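Long-range contacts in exotoxin 3 (Staphylococcus aureus, PDB 2Z8L), which binds the sialylated glycan sialyl Lewis X as a superantigen-like toxin built from an OB-fold domain and a beta-grasp domain: residues A[109-115]-A[129-135]; A[136-141]-A[193-198]; A[163-168]-A[179-183]. All coordinates share one frame; numbering follows the deposited sequence.

Interaction 1: residues A[109-115]-A[129-135]; sequences YLNAPKF and VKRHYIY. Unlike the reference sequence in segment 109-115: Asn111 (reference Ser), Lys114 (reference Arg). Unlike the reference sequence in segment 129-135: His132 (reference Tyr).
Lys114 and Arg131 pair as antiparallel non-hydrogen-bonded neighbours, Phe115 and Lys130 as hydrogen-bonded ones, and beyond them Leu110 and Asn111 both lie opposite Ile134 in a classic beta bulge. At the bulge Ile134 O receives Leu110 N at 2.9 Å and, weakly, Asn111 N, while Ile134 N returns a nearly straight bond to Asn111 O. Three tyrosines cover this end. The Tyr109 ring lies obliquely on that of Tyr133, planes at 31°, with Tyr133 CD1 over the ring centre. Tyr109 CG sits between its backbone N and carbonyl carbon (chi1 47°), which carries the ring toward Tyr133, while Tyr109 CB rests over one face of the Tyr135 ring, 3.9 Å from its centroid, a CH-pi contact. The methyl of Ala112 reaches Tyr133 CD1 at 3.6 Å. Arg131, bent at chi2 (-75°), folds back so that NH1 donates to Ala112 O at 2.7 Å; Lys114 CG packs over one face of the same guanidinium. Pro113 CD meets Ile134 CG1 at 3.8 Å, and the proline also touches Ile200 of strand 200-207. Main-chain bonds thus carry the pairing of this beta-grasp hairpin past its regular strands, with one arginine N-H satisfying a carbonyl where the pairing is irregular; His132 O, by contrast, is buried with no polar partner in the model.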
loop_
_atom_site.group_PDB
_atom_site.type_symbol
_atom_site.label_atom_id
_atom_site.label_comp_id
_atom_site.label_asym_id
_atom_site.label_seq_id
_atom_site.Cartn_x
_atom_site.Cartn_y
_atom_site.Cartn_z
ATOM N N TYR A 109 17.218 4.840 4.444
ATOM C CA TYR A 109 15.830 5.292 4.563
ATOM C C TYR A 109 15.727 6.792 4.846
ATOM O O TYR A 109 16.588 7.385 5.515
ATOM C CB TYR A 109 15.069 4.505 5.622
ATOM C CG TYR A 109 15.780 4.340 6.894
ATOM C CD1 TYR A 109 15.781 5.312 7.853
ATOM C CD2 TYR A 109 16.483 3.192 7.123
ATOM C CE1 TYR A 109 16.476 5.100 9.093
ATOM C CE2 TYR A 109 17.151 2.952 8.355
ATOM C CZ TYR A 109 17.171 3.936 9.307
ATOM O OH TYR A 109 17.864 3.684 10.495
ATOM N N LEU A 110 14.679 7.420 4.346
ATOM C CA LEU A 110 14.546 8.855 4.523
ATOM C C LEU A 110 13.673 9.275 5.663
ATOM O O LEU A 110 13.626 10.472 5.995
ATOM C CB LEU A 110 14.157 9.543 3.213
ATOM C CG LEU A 110 13.014 9.038 2.408
ATOM C CD1 LEU A 110 11.629 9.097 3.169
ATOM C CD2 LEU A 110 12.881 9.761 1.042
ATOM N N ASN A 111 13.013 8.313 6.311
ATOM C CA ASN A 111 12.216 8.604 7.502
ATOM C C ASN A 111 12.028 7.282 8.243
ATOM O O ASN A 111 11.962 6.238 7.622
ATOM C CB ASN A 111 10.865 9.207 7.039
ATOM C CG ASN A 111 10.016 9.804 8.136
ATOM O OD1 ASN A 111 10.467 10.052 9.252
ATOM N ND2 ASN A 111 8.743 10.107 7.771
ATOM N N ALA A 112 11.934 7.347 9.570
ATOM C CA ALA A 112 11.804 6.144 10.422
ATOM C C ALA A 112 10.761 6.433 11.506
ATOM O O ALA A 112 11.071 6.417 12.709
ATOM C CB ALA A 112 13.113 5.767 11.037
ATOM N N PRO A 113 9.529 6.662 11.079
ATOM C CA PRO A 113 8.474 6.939 12.081
ATOM C C PRO A 113 8.315 5.771 13.054
ATOM O O PRO A 113 8.438 4.625 12.667
ATOM C CB PRO A 113 7.206 7.111 11.234
ATOM C CG PRO A 113 7.527 6.406 9.901
ATOM C CD PRO A 113 9.003 6.616 9.704
ATOM N N LYS A 114 8.022 6.085 14.294
ATOM C CA LYS A 114 7.614 5.046 15.241
ATOM C C LYS A 114 6.299 4.377 14.809
ATOM O O LYS A 114 5.402 5.037 14.308
ATOM C CB LYS A 114 7.439 5.678 16.609
ATOM C CG LYS A 114 8.772 6.032 17.246
ATOM C CD LYS A 114 8.664 6.452 18.668
ATOM C CE LYS A 114 9.871 7.227 19.085
ATOM N NZ LYS A 114 9.890 7.620 20.540
ATOM N N PHE A 115 6.199 3.060 15.021
ATOM C CA PHE A 115 4.987 2.298 14.817
ATOM C C PHE A 115 4.599 1.755 16.190
ATOM O O PHE A 115 5.302 0.885 16.685
ATOM C CB PHE A 115 5.262 1.137 13.839
ATOM C CG PHE A 115 4.077 0.384 13.395
ATOM C CD1 PHE A 115 2.778 0.872 13.498
ATOM C CD2 PHE A 115 4.259 -0.821 12.770
ATOM C CE1 PHE A 115 1.692 0.144 13.009
ATOM C CE2 PHE A 115 3.181 -1.547 12.329
ATOM C CZ PHE A 115 1.919 -1.064 12.432
ATOM N N VAL A 129 6.819 -0.652 20.738
ATOM C CA VAL A 129 7.200 0.446 19.904
ATOM C C VAL A 129 8.247 -0.047 18.918
ATOM O O VAL A 129 9.334 -0.455 19.312
ATOM C CB VAL A 129 7.805 1.645 20.683
ATOM C CG1 VAL A 129 8.168 2.800 19.694
ATOM C CG2 VAL A 129 6.870 2.118 21.793
ATOM N N LYS A 130 7.925 0.041 17.645
ATOM C CA LYS A 130 8.781 -0.418 16.580
ATOM C C LYS A 130 9.002 0.810 15.687
ATOM O O LYS A 130 8.552 1.891 16.015
ATOM C CB LYS A 130 8.151 -1.551 15.810
ATOM C CG LYS A 130 7.849 -2.801 16.637
ATOM C CD LYS A 130 9.139 -3.552 16.959
ATOM C CE LYS A 130 8.910 -4.713 17.894
ATOM N NZ LYS A 130 10.192 -5.141 18.574
ATOM N N ARG A 131 9.834 0.638 14.674
ATOM C CA ARG A 131 10.027 1.666 13.603
ATOM C C ARG A 131 9.564 1.080 12.317
ATOM O O ARG A 131 9.686 -0.125 12.103
ATOM C CB ARG A 131 11.507 2.017 13.459
ATOM C CG ARG A 131 12.105 2.611 14.628
ATOM C CD ARG A 131 11.687 4.014 14.777
ATOM N NE ARG A 131 12.421 4.674 15.848
ATOM C CZ ARG A 131 12.476 5.991 16.038
ATOM N NH1 ARG A 131 11.861 6.843 15.217
ATOM N NH2 ARG A 131 13.175 6.472 17.051
ATOM N N HIS A 132 9.082 1.928 11.412
ATOM C CA HIS A 132 8.823 1.475 10.077
ATOM C C HIS A 132 9.636 2.404 9.189
ATOM O O HIS A 132 9.390 3.599 9.133
ATOM C CB HIS A 132 7.361 1.604 9.719
ATOM C CG HIS A 132 7.036 1.148 8.339
ATOM N ND1 HIS A 132 7.019 -0.181 7.989
ATOM C CD2 HIS A 132 6.729 1.844 7.219
ATOM C CE1 HIS A 132 6.697 -0.284 6.709
ATOM N NE2 HIS A 132 6.509 0.928 6.221
ATOM N N TYR A 133 10.549 1.817 8.467
ATOM C CA TYR A 133 11.443 2.582 7.611
ATOM C C TYR A 133 10.800 2.888 6.263
ATOM O O TYR A 133 10.326 1.991 5.544
ATOM C CB TYR A 133 12.728 1.818 7.452
ATOM C CG TYR A 133 13.374 1.527 8.768
ATOM C CD1 TYR A 133 13.896 2.550 9.541
ATOM C CD2 TYR A 133 13.421 0.233 9.282
ATOM C CE1 TYR A 133 14.486 2.329 10.768
ATOM C CE2 TYR A 133 14.026 -0.006 10.526
ATOM C CZ TYR A 133 14.553 1.055 11.267
ATOM O OH TYR A 133 15.173 0.834 12.494
ATOM N N ILE A 134 10.900 4.175 5.859
ATOM C CA ILE A 134 10.311 4.695 4.658
ATOM C C ILE A 134 11.445 5.067 3.714
ATOM O O ILE A 134 12.339 5.803 4.107
ATOM C CB ILE A 134 9.493 5.996 4.968
ATOM C CG1 ILE A 134 8.381 5.781 6.020
ATOM C CG2 ILE A 134 8.915 6.645 3.737
ATOM C CD1 ILE A 134 7.358 4.853 5.588
ATOM N N TYR A 135 11.403 4.525 2.495
ATOM C CA TYR A 135 12.435 4.779 1.484
ATOM C C TYR A 135 11.978 5.661 0.346
ATOM O O TYR A 135 12.816 6.014 -0.500
ATOM C CB TYR A 135 12.968 3.438 0.924
ATOM C CG TYR A 135 13.610 2.579 1.990
ATOM C CD1 TYR A 135 14.974 2.585 2.184
ATOM C CD2 TYR A 135 12.845 1.747 2.787
ATOM C CE1 TYR A 135 15.567 1.802 3.163
ATOM C CE2 TYR A 135 13.444 0.965 3.746
ATOM C CZ TYR A 135 14.788 1.012 3.930
ATOM O OH TYR A 135 15.450 0.238 4.882
#

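Interaction 2: residues A[136-141]-A[193-198]; sequences KEEVSL and DVIDGR. Unlike the reference sequence in segment 136-141: Val139 (reference Ile). With SIA (N-acetyl-alpha-neuraminic acid), chain B.
Leu141 and Asp193 meet at the end of a short two-stranded antiparallel sheet, where Leu141 N donates to Asp193 O at 2.9 Å and Leu141 CD1 lies 3.8 Å from Asp193 CB. The same two side chains reach the glycan: O9 of the sialic acid donates to Asp193 OD2 at 2.6 Å, and Leu141 CD1 is 3.7 Å from that O9. Asp193 CG stands anti to its carbonyl carbon (chi1 -66°), which directs the carboxylate to the sugar's O9. Along the strands Val139 and Ile195 form the hydrogen-bonded pair, with Val139 N to Ile195 O, nearly straight, the straighter of its two bonds. The Ile195 and Leu141 side chains cross at about a right angle, CG2 of the first against CD2 of the second, on the face that also carries Val139, whose CG2 touches Gly197 CA.

At the other end, Asp196 OD1 accepts Arg198 N in an Asx turn and also takes Arg198 NE at 3.0 Å through its syn lone pair, with the oxygen in the guanidinium plane; NH2 reaches OD2, making the grip side-on. The bend of Arg198 at chi3 (-60°) brings its guanidinium round to the aspartate. Over one face of that flat group lies Glu137 CG, 4.0 Å from Arg198 CZ, and the Glu137 carboxylate stacks on the guanidinium, their planes 15° apart. No guanidinium N-H points at Glu137 OE2; the glutamate oxygens are bonded instead by Tyr106 OH and the backbone N of Gln103 and Gly104.

Ser140 is the N-cap of helix 141-155, its OG accepting Glu143 N. Val139 and Ile195 pack on Leu144 of that helix, Leu141 and Ile195 on Tyr178 of strand 177-181, and Glu138 and Val194 on Thr99 of strand 92-100.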
loop_
_atom_site.group_PDB
_atom_site.type_symbol
_atom_site.label_atom_id
_atom_site.label_comp_id
_atom_site.label_asym_id
_atom_site.label_seq_id
_atom_site.Cartn_x
_atom_site.Cartn_y
_atom_site.Cartn_z
ATOM N N LYS A 136 10.714 6.044 0.332
ATOM C CA LYS A 136 10.150 6.756 -0.786
ATOM C C LYS A 136 9.622 8.126 -0.426
ATOM O O LYS A 136 8.940 8.274 0.557
ATOM C CB LYS A 136 9.053 5.887 -1.482
ATOM C CG LYS A 136 9.709 4.775 -2.306
ATOM C CD LYS A 136 8.722 3.797 -2.946
ATOM C CE LYS A 136 7.528 4.493 -3.680
ATOM N NZ LYS A 136 7.818 5.522 -4.781
ATOM N N GLU A 137 9.849 9.082 -1.323
ATOM C CA GLU A 137 9.303 10.411 -1.193
ATOM C C GLU A 137 7.813 10.410 -1.324
ATOM O O GLU A 137 7.160 11.183 -0.645
ATOM C CB GLU A 137 9.880 11.343 -2.266
ATOM C CG GLU A 137 11.343 11.571 -2.112
ATOM C CD GLU A 137 12.011 12.093 -3.395
ATOM O OE1 GLU A 137 11.294 12.365 -4.397
ATOM O OE2 GLU A 137 13.236 12.153 -3.382
ATOM N N GLU A 138 7.298 9.618 -2.246
ATOM C CA GLU A 138 5.834 9.495 -2.498
ATOM C C GLU A 138 5.492 8.043 -2.223
ATOM O O GLU A 138 6.044 7.158 -2.837
ATOM C CB GLU A 138 5.540 9.836 -3.960
ATOM C CG GLU A 138 4.176 10.351 -4.164
ATOM C CD GLU A 138 4.006 10.902 -5.563
ATOM O OE1 GLU A 138 4.503 12.062 -5.805
ATOM O OE2 GLU A 138 3.450 10.147 -6.432
ATOM N N VAL A 139 4.595 7.806 -1.281
ATOM C CA VAL A 139 4.250 6.480 -0.887
ATOM C C VAL A 139 2.707 6.296 -1.035
ATOM O O VAL A 139 1.920 7.150 -0.613
ATOM C CB VAL A 139 4.642 6.145 0.565
ATOM C CG1 VAL A 139 4.476 4.603 0.707
ATOM C CG2 VAL A 139 6.055 6.609 0.973
ATOM N N SER A 140 2.298 5.164 -1.644
ATOM C CA SER A 140 0.847 4.899 -1.774
ATOM C C SER A 140 0.291 4.375 -0.442
ATOM O O SER A 140 0.977 3.602 0.275
ATOM C CB SER A 140 0.550 3.884 -2.911
ATOM O OG SER A 140 0.995 2.585 -2.638
ATOM N N LEU A 141 -0.959 4.776 -0.115
ATOM C CA LEU A 141 -1.670 4.117 0.985
ATOM C C LEU A 141 -1.717 2.621 0.765
ATOM O O LEU A 141 -1.649 1.869 1.759
ATOM C CB LEU A 141 -3.096 4.653 1.155
ATOM C CG LEU A 141 -3.184 6.106 1.516
ATOM C CD1 LEU A 141 -4.671 6.436 1.859
ATOM C CD2 LEU A 141 -2.262 6.481 2.681
ATOM N N ASP A 193 -4.392 6.531 -3.678
ATOM C CA ASP A 193 -4.054 7.702 -2.867
ATOM C C ASP A 193 -2.577 7.661 -2.436
ATOM O O ASP A 193 -2.089 6.578 -2.142
ATOM C CB ASP A 193 -4.957 7.735 -1.667
ATOM C CG ASP A 193 -6.473 7.973 -2.056
ATOM O OD1 ASP A 193 -6.818 8.410 -3.200
ATOM O OD2 ASP A 193 -7.341 7.683 -1.193
ATOM N N VAL A 194 -1.906 8.800 -2.477
ATOM C CA VAL A 194 -0.464 8.878 -2.193
ATOM C C VAL A 194 -0.205 9.945 -1.147
ATOM O O VAL A 194 -0.945 10.950 -1.078
ATOM C CB VAL A 194 0.294 9.177 -3.495
ATOM C CG1 VAL A 194 1.733 9.431 -3.265
ATOM C CG2 VAL A 194 0.124 8.027 -4.489
ATOM N N ILE A 195 0.822 9.737 -0.333
ATOM C CA ILE A 195 1.186 10.711 0.690
ATOM C C ILE A 195 2.694 10.949 0.649
ATOM O O ILE A 195 3.422 10.194 0.056
ATOM C CB ILE A 195 0.766 10.237 2.068
ATOM C CG1 ILE A 195 1.516 9.007 2.549
ATOM C CG2 ILE A 195 -0.728 10.085 2.111
ATOM C CD1 ILE A 195 1.202 8.580 3.965
ATOM N N ASP A 196 3.149 12.021 1.278
ATOM C CA ASP A 196 4.570 12.310 1.284
ATOM C C ASP A 196 5.206 11.511 2.396
ATOM O O ASP A 196 4.966 11.759 3.590
ATOM C CB ASP A 196 4.858 13.793 1.527
ATOM C CG ASP A 196 6.347 14.177 1.260
ATOM O OD1 ASP A 196 7.301 13.342 1.434
ATOM O OD2 ASP A 196 6.605 15.355 0.831
ATOM N N GLY A 197 6.019 10.529 2.011
ATOM C CA GLY A 197 6.760 9.720 2.948
ATOM C C GLY A 197 7.615 10.444 3.974
ATOM O O GLY A 197 7.729 9.976 5.127
ATOM N N ARG A 198 8.165 11.607 3.588
ATOM C CA ARG A 198 9.009 12.413 4.475
ATOM C C ARG A 198 8.216 13.043 5.631
ATOM O O ARG A 198 8.811 13.461 6.629
ATOM C CB ARG A 198 9.735 13.459 3.667
ATOM C CG ARG A 198 10.764 12.885 2.745
ATOM C CD ARG A 198 11.187 13.823 1.653
ATOM N NE ARG A 198 10.093 14.227 0.802
ATOM C CZ ARG A 198 10.255 14.983 -0.276
ATOM N NH1 ARG A 198 11.471 15.362 -0.662
ATOM N NH2 ARG A 198 9.187 15.333 -0.974
HETATM C C1 SIA B . -9.331 8.627 7.496
HETATM C C2 SIA B . -10.261 9.615 6.784
HETATM C C3 SIA B . -10.359 10.948 7.527
HETATM C C4 SIA B . -9.062 11.743 7.411
HETATM C C5 SIA B . -8.624 11.926 5.947
HETATM C C6 SIA B . -8.571 10.535 5.301
HETATM C C7 SIA B . -8.208 10.497 3.821
HETATM C C8 SIA B . -8.417 9.091 3.238
HETATM C C9 SIA B . -7.814 8.867 1.872
HETATM C C10 SIA B . -6.967 13.612 5.257
HETATM C C11 SIA B . -5.537 14.071 5.369
HETATM N N5 SIA B . -7.286 12.528 5.948
HETATM O O1A SIA B . -8.686 7.868 6.738
HETATM O O1B SIA B . -9.267 8.554 8.750
HETATM O O4 SIA B . -9.201 13.025 8.107
HETATM O O6 SIA B . -9.865 9.936 5.447
HETATM O O7 SIA B . -9.072 11.367 3.088
HETATM O O8 SIA B . -7.861 8.180 4.205
HETATM O O9 SIA B . -8.115 7.577 1.323
HETATM O O10 SIA B . -7.810 14.161 4.551
#

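Interaction 3: residues A[163-168]-A[179-183]; sequences PKDSKI and TFELN. Unlike the reference sequence in segment 163-168: Asp165 (reference Ala). With SIA (N-acetyl-alpha-neuraminic acid), chain B; GAL (beta-D-galactopyranose), chain C; FUC (alpha-L-fucopyranose), chain D.
Ile168 and Leu182 bury the most surface in this contact, and their side chains cross at about a right angle, Ile168 CD1 3.8 Å from Leu182 CD2. Ile168 CG1, anti to the carbonyl carbon (chi1 -67°), carries CD1 to Leu182. The isoleucine's other branch, CG2, approaches Phe180 CD2 obliquely at 3.9 Å. Leu182 CD1 leans on Ser166 CB, and Leu182 N donates to Ser166 O at 3.0 Å. Ile168 and Phe180 exchange a pair of backbone bonds, Phe180 N to Ile168 O being almost straight at 175°. Helix 141-155 covers this apolar face: Ile168 packs on Leu148 and Leu152, and Leu182 on Arg149.

These residues belong to the hairpin of strands 167-172 and 177-181, at one edge of the five-stranded beta-grasp sheet, with its apolar side against the helix. A type II' turn from Pro163 to Ser166 leads into the first strand; Pro163 O receives both Ser166 N and Ser166 OG, the hydroxyl lying in the carbonyl plane on a lone pair.

Lys167, third in buried surface, lies on the other side, where its CD brushes Thr179 CG2. Its chain bends at chi4, and NZ donates to Asp165 O at 2.8 Å. One water accepts from Lys167 NZ and donates to Glu181 OE1, linking the lysine to a glycan-binding carboxylate. Glu181 OE2 accepts from O6 of the galactose at 2.7 Å and from O3 of the fucose at 2.6 Å. Thr179 holds the sialic acid carboxylate by two bonds, N to O1A and OG1 to O1B at 2.7 Å. Another water donates to Lys164 O and Ser166 O and accepts from Asn183 N.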
loop_
_atom_site.group_PDB
_atom_site.type_symbol
_atom_site.label_atom_id
_atom_site.label_comp_id
_atom_site.label_asym_id
_atom_site.label_seq_id
_atom_site.Cartn_x
_atom_site.Cartn_y
_atom_site.Cartn_z
ATOM N N PRO A 163 -10.767 -9.411 14.130
ATOM C CA PRO A 163 -10.254 -8.052 14.365
ATOM C C PRO A 163 -11.199 -7.003 14.914
ATOM O O PRO A 163 -10.736 -5.982 15.452
ATOM C CB PRO A 163 -9.805 -7.622 12.959
ATOM C CG PRO A 163 -10.649 -8.422 12.029
ATOM C CD PRO A 163 -10.802 -9.735 12.690
ATOM N N LYS A 164 -12.507 -7.223 14.783
ATOM C CA LYS A 164 -13.486 -6.264 15.284
ATOM C C LYS A 164 -13.139 -4.854 14.818
ATOM O O LYS A 164 -12.944 -4.653 13.619
ATOM C CB LYS A 164 -13.641 -6.418 16.792
ATOM C CG LYS A 164 -14.167 -7.779 17.160
ATOM C CD LYS A 164 -14.291 -7.969 18.649
ATOM C CE LYS A 164 -15.023 -9.256 18.948
ATOM N NZ LYS A 164 -14.790 -9.747 20.355
ATOM N N ASP A 165 -13.027 -3.908 15.741
ATOM C CA ASP A 165 -12.806 -2.480 15.467
ATOM C C ASP A 165 -11.327 -2.074 15.307
ATOM O O ASP A 165 -11.025 -0.839 15.285
ATOM C CB ASP A 165 -13.340 -1.699 16.667
ATOM C CG ASP A 165 -12.650 -2.113 18.002
ATOM O OD1 ASP A 165 -12.597 -3.328 18.331
ATOM O OD2 ASP A 165 -12.146 -1.229 18.742
ATOM N N SER A 166 -10.431 -3.059 15.232
ATOM C CA SER A 166 -8.982 -2.851 15.139
ATOM C C SER A 166 -8.683 -1.921 13.961
ATOM O O SER A 166 -9.286 -2.052 12.889
ATOM C CB SER A 166 -8.240 -4.213 14.929
ATOM O OG SER A 166 -8.269 -4.996 16.120
ATOM N N LYS A 167 -7.697 -1.052 14.114
ATOM C CA LYS A 167 -7.314 -0.134 13.015
ATOM C C LYS A 167 -5.823 0.201 13.069
ATOM O O LYS A 167 -5.187 0.079 14.108
ATOM C CB LYS A 167 -8.047 1.216 13.056
ATOM C CG LYS A 167 -9.556 1.224 13.104
ATOM C CD LYS A 167 -10.091 2.539 13.643
ATOM C CE LYS A 167 -11.669 2.621 13.711
ATOM N NZ LYS A 167 -12.324 1.303 13.977
ATOM N N ILE A 168 -5.313 0.630 11.917
ATOM C CA ILE A 168 -4.015 1.296 11.795
ATOM C C ILE A 168 -4.304 2.773 11.490
ATOM O O ILE A 168 -5.251 3.064 10.752
ATOM C CB ILE A 168 -3.178 0.675 10.668
ATOM C CG1 ILE A 168 -2.765 -0.742 10.988
ATOM C CG2 ILE A 168 -1.918 1.530 10.425
ATOM C CD1 ILE A 168 -2.242 -1.424 9.727
ATOM N N THR A 179 -6.623 6.299 8.065
ATOM C CA THR A 179 -7.068 5.188 8.883
ATOM C C THR A 179 -7.316 3.980 7.981
ATOM O O THR A 179 -7.980 4.116 6.927
ATOM C CB THR A 179 -8.411 5.477 9.581
ATOM O OG1 THR A 179 -8.253 6.636 10.370
ATOM C CG2 THR A 179 -8.776 4.333 10.523
ATOM N N PHE A 180 -6.820 2.833 8.438
ATOM C CA PHE A 180 -7.014 1.501 7.778
ATOM C C PHE A 180 -7.784 0.631 8.704
ATOM O O PHE A 180 -7.270 0.243 9.756
ATOM C CB PHE A 180 -5.703 0.771 7.362
ATOM C CG PHE A 180 -4.742 1.637 6.567
ATOM C CD1 PHE A 180 -5.205 2.424 5.574
ATOM C CD2 PHE A 180 -3.368 1.555 6.798
ATOM C CE1 PHE A 180 -4.316 3.230 4.822
ATOM C CE2 PHE A 180 -2.484 2.317 6.071
ATOM C CZ PHE A 180 -2.987 3.157 5.064
ATOM N N GLU A 181 -9.058 0.368 8.407
ATOM C CA GLU A 181 -9.857 -0.521 9.252
ATOM C C GLU A 181 -9.437 -1.957 8.975
ATOM O O GLU A 181 -9.531 -2.450 7.825
ATOM C CB GLU A 181 -11.333 -0.378 8.931
ATOM C CG GLU A 181 -11.938 0.982 9.131
ATOM C CD GLU A 181 -13.425 0.961 8.662
ATOM O OE1 GLU A 181 -14.239 0.420 9.424
ATOM O OE2 GLU A 181 -13.765 1.398 7.529
ATOM N N LEU A 182 -9.036 -2.689 10.013
ATOM C CA LEU A 182 -8.460 -4.046 9.794
ATOM C C LEU A 182 -9.467 -5.166 9.572
ATOM O O LEU A 182 -9.059 -6.270 9.197
ATOM C CB LEU A 182 -7.514 -4.408 10.928
ATOM C CG LEU A 182 -6.359 -3.437 11.086
ATOM C CD1 LEU A 182 -5.510 -3.779 12.250
ATOM C CD2 LEU A 182 -5.494 -3.365 9.810
ATOM N N ASN A 183 -10.765 -4.889 9.745
ATOM C CA ASN A 183 -11.765 -5.934 9.533
ATOM C C ASN A 183 -12.134 -6.151 8.078
ATOM O O ASN A 183 -13.005 -7.018 7.762
ATOM C CB ASN A 183 -13.008 -5.704 10.381
ATOM C CG ASN A 183 -13.804 -4.476 10.001
ATOM O OD1 ASN A 183 -13.492 -3.725 9.092
ATOM N ND2 ASN A 183 -14.886 -4.281 10.736
HETATM C C1 SIA B . -9.331 8.627 7.496
HETATM C C2 SIA B . -10.261 9.615 6.784
HETATM C C3 SIA B . -10.359 10.948 7.527
HETATM C C4 SIA B . -9.062 11.743 7.411
HETATM C C5 SIA B . -8.624 11.926 5.947
HETATM C C6 SIA B . -8.571 10.535 5.301
HETATM C C7 SIA B . -8.208 10.497 3.821
HETATM C C8 SIA B . -8.417 9.091 3.238
HETATM C C9 SIA B . -7.814 8.867 1.872
HETATM C C10 SIA B . -6.967 13.612 5.257
HETATM C C11 SIA B . -5.537 14.071 5.369
HETATM N N5 SIA B . -7.286 12.528 5.948
HETATM O O1A SIA B . -8.686 7.868 6.738
HETATM O O1B SIA B . -9.267 8.554 8.750
HETATM O O4 SIA B . -9.201 13.025 8.107
HETATM O O6 SIA B . -9.865 9.936 5.447
HETATM O O7 SIA B . -9.072 11.367 3.088
HETATM O O8 SIA B . -7.861 8.180 4.205
HETATM O O9 SIA B . -8.115 7.577 1.323
HETATM O O10 SIA B . -7.810 14.161 4.551
HETATM C C1 GAL C . -12.983 6.675 4.244
HETATM C C2 GAL C . -12.988 7.946 5.076
HETATM C C3 GAL C . -11.756 7.886 5.975
HETATM C C4 GAL C . -11.802 6.616 6.830
HETATM C C5 GAL C . -11.925 5.363 5.956
HETATM C C6 GAL C . -12.032 4.087 6.761
HETATM O O2 GAL C . -12.888 9.043 4.169
HETATM O O3 GAL C . -11.599 9.065 6.778
HETATM O O4 GAL C . -12.919 6.700 7.683
HETATM O O5 GAL C . -13.062 5.513 5.080
HETATM O O6 GAL C . -12.234 2.927 5.970
HETATM C C1 FUC D . -16.764 4.186 3.546
HETATM C C2 FUC D . -16.765 2.847 4.295
HETATM C C3 FUC D . -15.957 2.936 5.578
HETATM C C4 FUC D . -16.408 4.139 6.395
HETATM C C5 FUC D . -16.406 5.406 5.532
HETATM C C6 FUC D . -16.836 6.670 6.254
HETATM O O2 FUC D . -16.264 1.794 3.492
HETATM O O3 FUC D . -16.076 1.706 6.296
HETATM O O4 FUC D . -17.725 3.856 6.794
HETATM O O5 FUC D . -17.213 5.223 4.388
HETATM O O HOH W 1 -11.700 -2.912 11.920
HETATM O O HOH W 2 -13.508 -0.543 11.831
#

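From the N terminus, interaction 1 comes first: 109-115 meets 129-135 across the hairpin of strands 114-121 and 124-131, closing a short loop before interaction 2 opens. Residue 136 follows directly, and interaction 2 then closes a much longer loop, to 193-198, that encloses helix 141-155. Nested within that loop is interaction 3, the hairpin at the opposite edge of the five-stranded sheet from strand 124-131. Asn111 ND2 reaches Gly197 O at 2.8 Å, probably a hydrogen bond, tying interaction 1 to interaction 2, whereas Leu141 O packs against Phe180 CZ between interactions 2 and 3. The last two also share the sialic acid.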